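Local coordinates for protein putative TIM-barrel metal-dependent hydrolase (Mycobacterium avium subsp. paratuberculosis S397, PDB 4DZI) that is probably a metal-dependent hydrolase of the amidohydrolase superfamily, with a TIM barrel that holds two metal ions, here cadmium, at its active site, at residues I331-E336 with V367-E372. Numbering follows the deposited sequence.
Sequences IAPYYE and VSFTAE
The ring of Phe369 meets two residues of the 331-336 loop. Phe369 CE2 lies at the edge of the Tyr335 ring and in its plane, 3.9 Å from Tyr335 CD1, while Pro333 CG comes up to the edge of the phenylalanine, 4.2 Å from Phe369 CZ. Both partners cross the Phe369 side chain at about a right angle, and the planes of the two aromatic rings are nearly perpendicular. Phe369 leaves its 3-10 turn on a trans first torsion (chi1 -171°) and reaches into the interior, where Phe353 meets it edge-to-face and Ile384 and Met385 of helix 378-393 also pack against it. Pro333 is buried too, against Leu339 and Leu342 of helix 339-346.

One turn further along, Glu372 sets its CG against the carbonyl oxygen of Tyr335, 3.5 Å from Tyr335 O, a van der Waals contact. A bend at chi2 (-54°) folds the chain back, and its carboxylate forms a salt bridge through OE2 with Arg76, which also pairs with Glu336 OE1. The shared arginine probably offsets the repulsion between these two acids, whose OE1 atoms are 4.6 Å apart.

As a worked example of how loops around a barrel pack on one another, the contact joins the segment following strand 329-331 to the 3-10 segment that precedes helix 378-393. Tyr335 also touches the metal ligand Asp356, and its side chain is about 7 Å from a cadmium ion, placing this packing beside the binuclear metal centre of an amidohydrolase TIM barrel.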
loop_
_atom_site.group_PDB
_atom_site.type_symbol
_atom_site.label_atom_id
_atom_site.label_comp_id
_atom_site.label_asym_id
_atom_site.label_seq_id
_atom_site.Cartn_x
_atom_site.Cartn_y
_atom_site.Cartn_z
ATOM N N ILE C 331 -1.071 -18.462 -7.751
ATOM C CA ILE C 331 -0.057 -17.402 -7.720
ATOM C C ILE C 331 1.276 -17.856 -8.310
ATOM O O ILE C 331 1.854 -18.860 -7.867
ATOM C CB ILE C 331 0.178 -16.960 -6.272
ATOM C CG1 ILE C 331 -1.113 -16.355 -5.711
ATOM C CG2 ILE C 331 1.313 -15.933 -6.231
ATOM C CD1 ILE C 331 -1.028 -16.065 -4.228
ATOM N N ALA C 332 1.772 -17.122 -9.313
ATOM C CA ALA C 332 3.155 -17.293 -9.765
ATOM C C ALA C 332 4.050 -16.382 -8.927
ATOM O O ALA C 332 4.005 -15.163 -9.092
ATOM C CB ALA C 332 3.294 -16.902 -11.246
ATOM N N PRO C 333 4.856 -16.949 -8.039
ATOM C CA PRO C 333 5.686 -16.102 -7.173
ATOM C C PRO C 333 6.912 -15.534 -7.892
ATOM O O PRO C 333 7.297 -15.967 -9.003
ATOM C CB PRO C 333 6.161 -17.089 -6.094
ATOM C CG PRO C 333 6.295 -18.402 -6.884
ATOM C CD PRO C 333 5.037 -18.382 -7.738
ATOM N N TYR C 334 7.562 -14.564 -7.251
ATOM C CA TYR C 334 8.876 -14.145 -7.727
ATOM C C TYR C 334 9.903 -15.199 -7.269
ATOM O O TYR C 334 9.700 -15.903 -6.265
ATOM C CB TYR C 334 9.259 -12.717 -7.226
ATOM C CG TYR C 334 8.579 -11.522 -7.919
ATOM C CD1 TYR C 334 8.249 -11.544 -9.277
ATOM C CD2 TYR C 334 8.315 -10.334 -7.215
ATOM C CE1 TYR C 334 7.652 -10.441 -9.895
ATOM C CE2 TYR C 334 7.720 -9.238 -7.832
ATOM C CZ TYR C 334 7.375 -9.286 -9.173
ATOM O OH TYR C 334 6.762 -8.171 -9.804
ATOM N N TYR C 335 11.000 -15.309 -8.023
ATOM C CA TYR C 335 12.026 -16.357 -7.789
ATOM C C TYR C 335 12.618 -16.356 -6.395
ATOM O O TYR C 335 13.005 -17.411 -5.902
ATOM C CB TYR C 335 13.157 -16.265 -8.827
ATOM C CG TYR C 335 12.630 -15.753 -10.127
ATOM C CD1 TYR C 335 11.572 -16.405 -10.764
ATOM C CD2 TYR C 335 13.123 -14.586 -10.692
ATOM C CE1 TYR C 335 11.050 -15.928 -11.949
ATOM C CE2 TYR C 335 12.600 -14.093 -11.872
ATOM C CZ TYR C 335 11.569 -14.766 -12.498
ATOM O OH TYR C 335 11.049 -14.276 -13.674
ATOM N N GLU C 336 12.686 -15.183 -5.763
ATOM C CA GLU C 336 13.319 -15.031 -4.442
ATOM C C GLU C 336 12.372 -15.162 -3.270
ATOM O O GLU C 336 12.782 -15.154 -2.119
ATOM C CB GLU C 336 14.064 -13.688 -4.359
ATOM C CG GLU C 336 15.373 -13.645 -5.132
ATOM C CD GLU C 336 16.434 -14.573 -4.554
ATOM O OE1 GLU C 336 16.949 -15.415 -5.313
ATOM O OE2 GLU C 336 16.757 -14.472 -3.348
ATOM N N VAL C 367 13.617 -23.323 -17.114
ATOM C CA VAL C 367 13.607 -24.457 -16.185
ATOM C C VAL C 367 14.549 -24.261 -14.985
ATOM O O VAL C 367 14.484 -25.045 -14.040
ATOM C CB VAL C 367 13.897 -25.823 -16.859
ATOM C CG1 VAL C 367 12.802 -26.179 -17.876
ATOM C CG2 VAL C 367 15.310 -25.838 -17.455
ATOM N N SER C 368 15.421 -23.245 -15.011
ATOM C CA SER C 368 16.267 -22.965 -13.830
ATOM C C SER C 368 15.452 -22.552 -12.602
ATOM O O SER C 368 15.988 -22.447 -11.498
ATOM C CB SER C 368 17.342 -21.914 -14.141
ATOM O OG SER C 368 16.747 -20.654 -14.328
ATOM N N PHE C 369 14.151 -22.341 -12.781
ATOM C CA PHE C 369 13.272 -22.067 -11.641
ATOM C C PHE C 369 13.406 -23.194 -10.611
ATOM O O PHE C 369 13.231 -22.972 -9.426
ATOM C CB PHE C 369 11.831 -21.942 -12.140
ATOM C CG PHE C 369 10.834 -21.461 -11.111
ATOM C CD1 PHE C 369 10.180 -22.363 -10.280
ATOM C CD2 PHE C 369 10.502 -20.113 -11.030
ATOM C CE1 PHE C 369 9.246 -21.943 -9.363
ATOM C CE2 PHE C 369 9.556 -19.682 -10.114
ATOM C CZ PHE C 369 8.929 -20.597 -9.280
ATOM N N THR C 370 13.715 -24.420 -11.052
ATOM C CA THR C 370 13.796 -25.511 -10.111
ATOM C C THR C 370 14.863 -25.340 -9.031
ATOM O O THR C 370 14.760 -25.981 -7.966
ATOM C CB THR C 370 14.052 -26.869 -10.812
ATOM O OG1 THR C 370 15.261 -26.785 -11.568
ATOM C CG2 THR C 370 12.894 -27.221 -11.789
ATOM N N ALA C 371 15.861 -24.501 -9.306
ATOM C CA ALA C 371 16.891 -24.192 -8.313
ATOM C C ALA C 371 16.259 -23.629 -7.030
ATOM O O ALA C 371 16.835 -23.783 -5.946
ATOM C CB ALA C 371 17.945 -23.228 -8.879
ATOM N N GLU C 372 15.075 -23.011 -7.155
ATOM C CA GLU C 372 14.365 -22.413 -6.009
ATOM C C GLU C 372 13.474 -23.405 -5.263
ATOM O O GLU C 372 12.809 -23.027 -4.288
ATOM C CB GLU C 372 13.487 -21.236 -6.461
ATOM C CG GLU C 372 14.139 -20.297 -7.466
ATOM C CD GLU C 372 15.478 -19.791 -6.969
ATOM O OE1 GLU C 372 15.713 -19.843 -5.743
ATOM O OE2 GLU C 372 16.294 -19.356 -7.798
#